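PDB 3E05: precorrin-6Y C5,15-methyltransferase (Decarboxylating) from Geobacter metallireducens, which probably uses S-adenosylmethionine to methylate and decarboxylate precorrin-6Y in cobalamin biosynthesis, the chain here being the C-terminal methyltransferase domain of the longer enzyme. Local coordinates for residues Asp41-Asp46 with Arg66-Glu71; Glu57-Met62 with Ala89-Leu94; Gly159-Val164 with Thr191-Asp196. All blocks are in the same frame, centred on the assembly; numbering follows the deposited sequence.

All three contacts reach one seven-stranded mixed sheet of strand order 3-2-1-4-5-7-6, with its antiparallel hairpin at one side, as in class I S-adenosylmethionine-dependent methyltransferases. From the N terminus, contact 1 pairs strand 43-47 with strand 66-71, closing the first beta-alpha-beta unit round helix 53-61. Contact 2 starts on that helix, within this unit, and reaches forward to the turn leading into strand 92-96, so the segments of contacts 1 and 2 alternate and their loops cross; they touch where I67 O lies 2.8 Å from T93 N. Contact 3 comes later, joining the two long strands of the C-terminal hairpin, its centre about 20 Å from that of contact 1.

Contact 1 of 3, residues Asp41-Asp46 with Arg66-Glu71; sequences DLVMWD and RIFALE
V43 and F68 meet on one face of a parallel strand pair, the two strands of the beta-alpha-beta unit that opens this Rossmann-like methyltransferase fold. CG1 of V43 comes to the edge of the phenyl ring, 3.8 Å from F68 CE2, while its CG2 turns to the guanidinium of R66, so the two methyls of one valine serve neighbouring partners on the other strand. V43 chi1 of 171° sets CG1 anti to the backbone N and brings about this division. On the other face M44 CB packs on I67 CG1 at 4.0 Å. Beneath these side chains run five backbone hydrogen bonds from R66 N to L42 O through to L70 N on D46 O, with V43-R66, M44-I67, W45-F68 and D46-A69 in register. Strand 43-47 is held from its other edge too, since V43 and W45 make backbone hydrogen bonds to R111, and W45 also to F113, of strand 111-114. Further out, W45 NE1 bonds to the carbonyl of P107 and D46 OD2 to S55 OG of helix 53-61. The shortest bond of the ladder is also its straightest: D46 N reaches F68 O at 2.7 Å with an angle of 176° at the hydrogen.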
loop_
_atom_site.group_PDB
_atom_site.type_symbol
_atom_site.label_atom_id
_atom_site.label_comp_id
_atom_site.label_asym_id
_atom_site.label_seq_id
_atom_site.Cartn_x
_atom_site.Cartn_y
_atom_site.Cartn_z
ATOM N N ASP D 41 7.664 31.114 14.053
ATOM C CA ASP D 41 7.870 31.570 15.446
ATOM C C ASP D 41 7.630 30.530 16.542
ATOM O O ASP D 41 7.727 30.868 17.725
ATOM C CB ASP D 41 7.071 32.850 15.776
ATOM C CG ASP D 41 7.385 34.002 14.841
ATOM O OD1 ASP D 41 8.572 34.367 14.700
ATOM O OD2 ASP D 41 6.432 34.562 14.265
ATOM N N LEU D 42 7.328 29.282 16.178
ATOM C CA LEU D 42 7.077 28.246 17.197
ATOM C C LEU D 42 8.360 27.605 17.694
ATOM O O LEU D 42 9.391 27.666 17.038
ATOM C CB LEU D 42 6.141 27.149 16.672
ATOM C CG LEU D 42 4.706 27.509 16.262
ATOM C CD1 LEU D 42 3.928 26.240 15.973
ATOM C CD2 LEU D 42 3.984 28.322 17.323
ATOM N N VAL D 43 8.285 26.969 18.853
ATOM C CA VAL D 43 9.386 26.171 19.351
ATOM C C VAL D 43 9.060 24.688 19.135
ATOM O O VAL D 43 7.995 24.223 19.538
ATOM C CB VAL D 43 9.692 26.456 20.849
ATOM C CG1 VAL D 43 10.704 25.440 21.424
ATOM C CG2 VAL D 43 10.219 27.888 21.018
ATOM N N MET D 44 9.987 23.979 18.492
ATOM C CA MET D 44 9.842 22.562 18.204
ATOM C C MET D 44 10.965 21.743 18.845
ATOM O O MET D 44 12.127 22.116 18.766
ATOM C CB MET D 44 9.831 22.360 16.685
ATOM C CG MET D 44 9.742 20.894 16.196
ATOM S SD MET D 44 9.578 20.840 14.391
ATOM C CE MET D 44 10.568 19.403 14.080
ATOM N N TRP D 45 10.615 20.624 19.481
ATOM C CA TRP D 45 11.615 19.613 19.837
ATOM C C TRP D 45 11.620 18.460 18.811
ATOM O O TRP D 45 10.551 17.957 18.455
ATOM C CB TRP D 45 11.312 19.011 21.208
ATOM C CG TRP D 45 11.304 19.950 22.400
ATOM C CD1 TRP D 45 11.735 21.253 22.451
ATOM C CD2 TRP D 45 10.890 19.616 23.729
ATOM N NE1 TRP D 45 11.574 21.759 23.727
ATOM C CE2 TRP D 45 11.078 20.769 24.534
ATOM C CE3 TRP D 45 10.367 18.459 24.316
ATOM C CZ2 TRP D 45 10.754 20.795 25.897
ATOM C CZ3 TRP D 45 10.036 18.491 25.679
ATOM C CH2 TRP D 45 10.238 19.646 26.447
ATOM N N ASP D 46 12.805 18.053 18.351
ATOM C CA ASP D 46 12.962 16.875 17.506
ATOM C C ASP D 46 13.766 15.858 18.331
ATOM O O ASP D 46 15.001 15.916 18.400
ATOM C CB ASP D 46 13.646 17.260 16.184
ATOM C CG ASP D 46 13.939 16.074 15.258
ATOM O OD1 ASP D 46 13.633 14.889 15.560
ATOM O OD2 ASP D 46 14.490 16.352 14.170
ATOM N N ARG D 66 12.244 28.330 16.575
ATOM C CA ARG D 66 13.416 27.696 17.192
ATOM C C ARG D 66 13.237 26.187 17.304
ATOM O O ARG D 66 12.278 25.709 17.909
ATOM C CB ARG D 66 13.708 28.278 18.582
ATOM C CG ARG D 66 14.119 29.765 18.567
ATOM C CD ARG D 66 14.452 30.267 19.960
ATOM N NE ARG D 66 13.263 30.389 20.795
ATOM C CZ ARG D 66 13.281 30.480 22.123
ATOM N NH1 ARG D 66 14.433 30.448 22.781
ATOM N NH2 ARG D 66 12.138 30.590 22.793
ATOM N N ILE D 67 14.182 25.450 16.736
ATOM C CA ILE D 67 14.129 23.985 16.712
ATOM C C ILE D 67 15.285 23.390 17.509
ATOM O O ILE D 67 16.433 23.806 17.362
ATOM C CB ILE D 67 14.101 23.449 15.250
ATOM C CG1 ILE D 67 12.829 23.917 14.534
ATOM C CG2 ILE D 67 14.174 21.938 15.199
ATOM C CD1 ILE D 67 13.042 25.028 13.585
ATOM N N PHE D 68 14.968 22.422 18.364
ATOM C CA PHE D 68 15.964 21.761 19.195
ATOM C C PHE D 68 15.982 20.278 18.865
ATOM O O PHE D 68 14.977 19.582 19.045
ATOM C CB PHE D 68 15.669 22.021 20.676
ATOM C CG PHE D 68 15.682 23.486 21.029
ATOM C CD1 PHE D 68 16.878 24.113 21.387
ATOM C CD2 PHE D 68 14.512 24.243 20.977
ATOM C CE1 PHE D 68 16.910 25.474 21.689
ATOM C CE2 PHE D 68 14.534 25.601 21.274
ATOM C CZ PHE D 68 15.741 26.216 21.631
ATOM N N ALA D 69 17.125 19.832 18.356
ATOM C CA ALA D 69 17.316 18.483 17.844
ATOM C C ALA D 69 18.171 17.670 18.803
ATOM O O ALA D 69 19.384 17.912 18.938
ATOM C CB ALA D 69 17.967 18.546 16.462
ATOM N N LEU D 70 17.525 16.714 19.471
ATOM C CA LEU D 70 18.162 15.890 20.489
ATOM C C LEU D 70 18.590 14.542 19.932
ATOM O O LEU D 70 17.784 13.828 19.317
ATOM C CB LEU D 70 17.231 15.682 21.682
ATOM C CG LEU D 70 17.261 16.758 22.763
ATOM C CD1 LEU D 70 16.411 17.941 22.364
ATOM C CD2 LEU D 70 16.757 16.172 24.065
ATOM N N GLU D 71 19.854 14.189 20.162
ATOM C CA GLU D 71 20.409 12.930 19.669
ATOM C C GLU D 71 21.471 12.380 20.617
ATOM O O GLU D 71 22.363 13.114 21.048
ATOM C CB GLU D 71 20.964 13.117 18.253
ATOM C CG GLU D 71 21.634 11.887 17.612
ATOM C CD GLU D 71 20.726 10.670 17.568
ATOM O OE1 GLU D 71 19.634 10.745 16.976
ATOM O OE2 GLU D 71 21.105 9.632 18.146
#

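Contact 2 of 3, residues Glu57-Met62 with Ala89-Leu94; sequences EASNLM and ARNVTL
Two side chains with chi1 near +60° face each other here: S59 (84°) and N91 (57°) each hold the first atom of their polar group between the backbone N and the carbonyl carbon. In N91 this folds the carboxamide back toward the end of helix 53-61, with OD1 against the beta carbon of the serine and ND2 near M62, just past the helix end. The closest meeting of side chains is N91 OD1 on S59 CB, at 3.2 Å. S59 OG hydrogen-bonds to the I56 carbonyl of its own helix, while its CB meets N91 and V92. V92 CG2 packs on that methylene, 3.7 Å from S59 CB, and A89 CB lies 3.7 Å from S59 OG, so one small residue is met by three residues of the turn and strand start. A type I beta turn from A89 to V92 brings them together. M62 is the first residue to leave helical backbone angles, and its O lies 2.8 Å from N91 ND2. The same amide nitrogen donates a hydrogen bond to G65 O, tying the turn to the link between helix 53-61 and strand 66-71. The contact is buried packing on one side of the sheet: I67 of strand 66-71 touches S59, M62 and N91, while L84 of helix 74-86 packs against A89 and V92, so the turn and the start of strand 92-96 meet helix 53-61 and strand 66-71, and also helix 74-86.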
loop_
_atom_site.group_PDB
_atom_site.type_symbol
_atom_site.label_atom_id
_atom_site.label_comp_id
_atom_site.label_asym_id
_atom_site.label_seq_id
_atom_site.Cartn_x
_atom_site.Cartn_y
_atom_site.Cartn_z
ATOM N N GLU D 57 14.139 20.608 7.369
ATOM C CA GLU D 57 12.994 21.099 6.582
ATOM C C GLU D 57 11.954 21.893 7.406
ATOM O O GLU D 57 11.391 22.876 6.921
ATOM C CB GLU D 57 12.378 19.965 5.736
ATOM C CG GLU D 57 13.298 19.535 4.589
ATOM C CD GLU D 57 12.670 18.545 3.649
ATOM O OE1 GLU D 57 11.478 18.218 3.824
ATOM O OE2 GLU D 57 13.370 18.073 2.735
ATOM N N ALA D 58 11.751 21.501 8.666
ATOM C CA ALA D 58 10.948 22.289 9.616
ATOM C C ALA D 58 11.478 23.720 9.770
ATOM O O ALA D 58 10.694 24.672 9.863
ATOM C CB ALA D 58 10.938 21.635 10.960
ATOM N N SER D 59 12.805 23.841 9.811
ATOM C CA SER D 59 13.477 25.129 9.961
ATOM C C SER D 59 13.277 26.015 8.736
ATOM O O SER D 59 13.215 27.241 8.857
ATOM C CB SER D 59 14.959 24.931 10.290
ATOM O OG SER D 59 15.733 24.733 9.125
ATOM N N ASN D 60 13.155 25.394 7.562
ATOM C CA ASN D 60 12.832 26.125 6.346
ATOM C C ASN D 60 11.407 26.681 6.386
ATOM O O ASN D 60 11.136 27.772 5.854
ATOM C CB ASN D 60 13.025 25.243 5.120
ATOM C CG ASN D 60 14.483 24.982 4.802
ATOM O OD1 ASN D 60 15.379 25.662 5.304
ATOM N ND2 ASN D 60 14.726 24.004 3.945
ATOM N N LEU D 61 10.513 25.935 7.041
ATOM C CA LEU D 61 9.097 26.298 7.163
ATOM C C LEU D 61 8.847 27.275 8.299
ATOM O O LEU D 61 7.817 27.964 8.319
ATOM C CB LEU D 61 8.233 25.055 7.403
ATOM C CG LEU D 61 8.154 23.934 6.356
ATOM C CD1 LEU D 61 7.390 22.733 6.915
ATOM C CD2 LEU D 61 7.490 24.417 5.132
ATOM N N MET D 62 9.769 27.304 9.265
ATOM C CA MET D 62 9.707 28.246 10.373
ATOM C C MET D 62 11.029 29.008 10.486
ATOM O O MET D 62 11.805 28.738 11.404
ATOM C CB MET D 62 9.428 27.528 11.702
ATOM C CG MET D 62 8.161 26.706 11.750
ATOM S SD MET D 62 7.821 26.018 13.384
ATOM C CE MET D 62 9.245 24.979 13.661
ATOM N N ALA D 89 20.820 25.438 8.434
ATOM C CA ALA D 89 19.710 25.363 9.362
ATOM C C ALA D 89 20.162 25.988 10.664
ATOM O O ALA D 89 20.402 25.286 11.650
ATOM C CB ALA D 89 19.283 23.917 9.567
ATOM N N ARG D 90 20.278 27.318 10.659
ATOM C CA ARG D 90 20.891 28.047 11.773
ATOM C C ARG D 90 19.992 28.120 12.983
ATOM O O ARG D 90 20.482 28.266 14.110
ATOM C CB ARG D 90 21.295 29.467 11.355
ATOM C CG ARG D 90 21.962 29.559 10.003
ATOM C CD ARG D 90 23.469 29.370 10.054
ATOM N NE ARG D 90 24.141 30.396 10.844
ATOM C CZ ARG D 90 25.453 30.466 11.031
ATOM N NH1 ARG D 90 26.262 29.576 10.475
ATOM N NH2 ARG D 90 25.953 31.431 11.783
ATOM N N ASN D 91 18.681 28.012 12.760
ATOM C CA ASN D 91 17.721 28.067 13.865
ATOM C C ASN D 91 17.441 26.702 14.506
ATOM O O ASN D 91 16.542 26.557 15.341
ATOM C CB ASN D 91 16.433 28.804 13.465
ATOM C CG ASN D 91 15.735 28.185 12.253
ATOM O OD1 ASN D 91 16.372 27.651 11.342
ATOM N ND2 ASN D 91 14.414 28.286 12.234
ATOM N N VAL D 92 18.234 25.714 14.111
ATOM C CA VAL D 92 18.271 24.421 14.787
ATOM C C VAL D 92 19.464 24.377 15.742
ATOM O O VAL D 92 20.610 24.598 15.339
ATOM C CB VAL D 92 18.364 23.251 13.790
ATOM C CG1 VAL D 92 18.389 21.924 14.527
ATOM C CG2 VAL D 92 17.194 23.292 12.788
ATOM N N THR D 93 19.183 24.087 17.006
ATOM C CA THR D 93 20.224 23.850 17.976
ATOM C C THR D 93 20.354 22.351 18.231
ATOM O O THR D 93 19.394 21.700 18.636
ATOM C CB THR D 93 19.944 24.617 19.280
ATOM O OG1 THR D 93 19.964 26.021 18.997
ATOM C CG2 THR D 93 20.998 24.305 20.326
ATOM N N LEU D 94 21.539 21.818 17.953
ATOM C CA LEU D 94 21.839 20.421 18.205
ATOM C C LEU D 94 22.125 20.231 19.683
ATOM O O LEU D 94 23.015 20.877 20.239
ATOM C CB LEU D 94 23.022 19.951 17.360
ATOM C CG LEU D 94 23.627 18.587 17.706
ATOM C CD1 LEU D 94 22.592 17.448 17.598
ATOM C CD2 LEU D 94 24.841 18.309 16.828
#

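Contact 3 of 3, residues Gly159-Val164 with Thr191-Asp196; sequences GYMVEV and TAWKSD
M161 and W193 share a hydrogen-bonded pair in the C-terminal antiparallel beta hairpin, giving and taking one backbone bond each. The M161 N to W193 O bond, 2.8 Å long, is bent to 136° at the hydrogen; W193 N returns to M161 O at 3.0 Å. E163 and T191 form the next such pair, satisfying both amides and both carbonyls. Above the backbone, M161 CB lies over the six-membered ring of W193, 3.9 Å from its centroid, and the sulfur sits obliquely beside it in a Met-aromatic contact, SD 3.7 Å from W193 CZ2. Two waters join polar ends across the two segments. One accepts from K194 NZ and links it to Y160 OH, which also bonds weakly to D129 OD1; K194 CE rides over the tyrosine ring in a CH-pi contact, NZ adding a cation-pi contact. The other donates to E163 OE2 and accepts from T191 OG1 at 2.7 Å; E163 OE2 also salt-bridges K35. V162 O and V164 N bond to K179 NZ and T172 OG1 of the second subunit. V162 and A192 pack on L155 of helix 145-157, strand 137-142 flanks strand 180-193, and V164 pairs with a strand of the second subunit, continuing the sheet across that interface.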
loop_
_atom_site.group_PDB
_atom_site.type_symbol
_atom_site.label_atom_id
_atom_site.label_comp_id
_atom_site.label_asym_id
_atom_site.label_seq_id
_atom_site.Cartn_x
_atom_site.Cartn_y
_atom_site.Cartn_z
ATOM N N GLY D 159 -4.997 11.789 27.609
ATOM C CA GLY D 159 -6.157 12.517 27.090
ATOM C C GLY D 159 -6.004 13.181 25.733
ATOM O O GLY D 159 -6.763 14.093 25.395
ATOM N N TYR D 160 -5.032 12.728 24.941
ATOM C CA TYR D 160 -4.845 13.257 23.587
ATOM C C TYR D 160 -5.799 12.587 22.607
ATOM O O TYR D 160 -6.091 11.388 22.721
ATOM C CB TYR D 160 -3.404 13.041 23.092
ATOM C CG TYR D 160 -2.379 13.904 23.787
ATOM C CD1 TYR D 160 -2.139 15.218 23.368
ATOM C CD2 TYR D 160 -1.639 13.408 24.862
ATOM C CE1 TYR D 160 -1.204 16.019 24.016
ATOM C CE2 TYR D 160 -0.704 14.205 25.512
ATOM C CZ TYR D 160 -0.495 15.500 25.087
ATOM O OH TYR D 160 0.433 16.279 25.737
ATOM N N MET D 161 -6.288 13.376 21.655
ATOM C CA MET D 161 -6.865 12.832 20.436
ATOM C C MET D 161 -5.693 12.292 19.629
ATOM O O MET D 161 -4.673 12.976 19.502
ATOM C CB MET D 161 -7.539 13.931 19.637
ATOM C CG MET D 161 -9.029 13.965 19.769
ATOM S SD MET D 161 -9.777 13.969 18.139
ATOM C CE MET D 161 -9.614 12.228 17.733
ATOM N N VAL D 162 -5.825 11.074 19.099
ATOM C CA VAL D 162 -4.746 10.429 18.339
ATOM C C VAL D 162 -5.258 9.970 16.962
ATOM O O VAL D 162 -6.287 9.311 16.863
ATOM C CB VAL D 162 -4.100 9.240 19.132
ATOM C CG1 VAL D 162 -3.034 8.494 18.294
ATOM C CG2 VAL D 162 -3.473 9.724 20.440
ATOM N N GLU D 163 -4.545 10.368 15.912
ATOM C CA GLU D 163 -4.747 9.817 14.577
ATOM C C GLU D 163 -3.522 8.981 14.234
ATOM O O GLU D 163 -2.398 9.362 14.564
ATOM C CB GLU D 163 -4.903 10.936 13.552
ATOM C CG GLU D 163 -4.880 10.453 12.085
ATOM C CD GLU D 163 -4.720 11.583 11.100
ATOM O OE1 GLU D 163 -5.701 12.321 10.897
ATOM O OE2 GLU D 163 -3.625 11.739 10.525
ATOM N N VAL D 164 -3.736 7.846 13.567
ATOM C CA VAL D 164 -2.633 7.060 13.019
ATOM C C VAL D 164 -2.792 7.015 11.508
ATOM O O VAL D 164 -3.860 6.661 11.024
ATOM C CB VAL D 164 -2.619 5.621 13.572
ATOM C CG1 VAL D 164 -1.393 4.866 13.059
ATOM C CG2 VAL D 164 -2.674 5.630 15.098
ATOM N N THR D 191 -0.244 11.257 15.081
ATOM C CA THR D 191 -0.469 12.652 15.443
ATOM C C THR D 191 -1.384 12.755 16.656
ATOM O O THR D 191 -2.452 12.154 16.694
ATOM C CB THR D 191 -1.017 13.445 14.252
ATOM O OG1 THR D 191 -0.169 13.210 13.122
ATOM C CG2 THR D 191 -1.039 14.961 14.553
ATOM N N ALA D 192 -0.949 13.527 17.650
ATOM C CA ALA D 192 -1.683 13.652 18.903
ATOM C C ALA D 192 -1.803 15.110 19.307
ATOM O O ALA D 192 -0.830 15.865 19.246
ATOM C CB ALA D 192 -1.009 12.851 19.987
ATOM N N TRP D 193 -3.007 15.506 19.691
ATOM C CA TRP D 193 -3.279 16.882 20.084
ATOM C C TRP D 193 -4.426 16.855 21.073
ATOM O O TRP D 193 -5.101 15.836 21.217
ATOM C CB TRP D 193 -3.619 17.759 18.859
ATOM C CG TRP D 193 -4.918 17.398 18.174
ATOM C CD1 TRP D 193 -6.109 18.062 18.281
ATOM C CD2 TRP D 193 -5.160 16.285 17.292
ATOM N NE1 TRP D 193 -7.071 17.443 17.520
ATOM C CE2 TRP D 193 -6.521 16.347 16.905
ATOM C CE3 TRP D 193 -4.364 15.243 16.791
ATOM C CZ2 TRP D 193 -7.106 15.404 16.043
ATOM C CZ3 TRP D 193 -4.956 14.291 15.932
ATOM C CH2 TRP D 193 -6.309 14.388 15.568
ATOM N N LYS D 194 -4.637 17.960 21.774
ATOM C CA LYS D 194 -5.760 18.021 22.695
ATOM C C LYS D 194 -6.951 18.619 21.967
ATOM O O LYS D 194 -6.860 19.704 21.368
ATOM C CB LYS D 194 -5.413 18.822 23.955
ATOM C CG LYS D 194 -4.375 18.178 24.874
ATOM C CD LYS D 194 -5.008 17.114 25.768
ATOM C CE LYS D 194 -3.990 16.535 26.732
ATOM N NZ LYS D 194 -3.528 17.524 27.743
ATOM N N SER D 195 -8.063 17.892 22.007
ATOM C CA SER D 195 -9.311 18.350 21.414
ATOM C C SER D 195 -9.888 19.516 22.226
ATOM O O SER D 195 -10.685 20.305 21.710
ATOM C CB SER D 195 -10.309 17.197 21.337
ATOM O OG SER D 195 -11.229 17.401 20.283
ATOM N N ASP D 196 -9.451 19.608 23.488
ATOM C CA ASP D 196 -9.796 20.682 24.428
ATOM C C ASP D 196 -9.484 22.106 23.955
ATOM O O ASP D 196 -10.391 22.941 23.890
ATOM C CB ASP D 196 -9.081 20.456 25.771
ATOM C CG ASP D 196 -9.603 19.245 26.523
ATOM O OD1 ASP D 196 -10.832 19.157 26.745
ATOM O OD2 ASP D 196 -8.776 18.390 26.908
HETATM O O HOH W 1 -1.227 18.794 26.296
HETATM O O HOH W 2 -1.002 11.130 11.578
#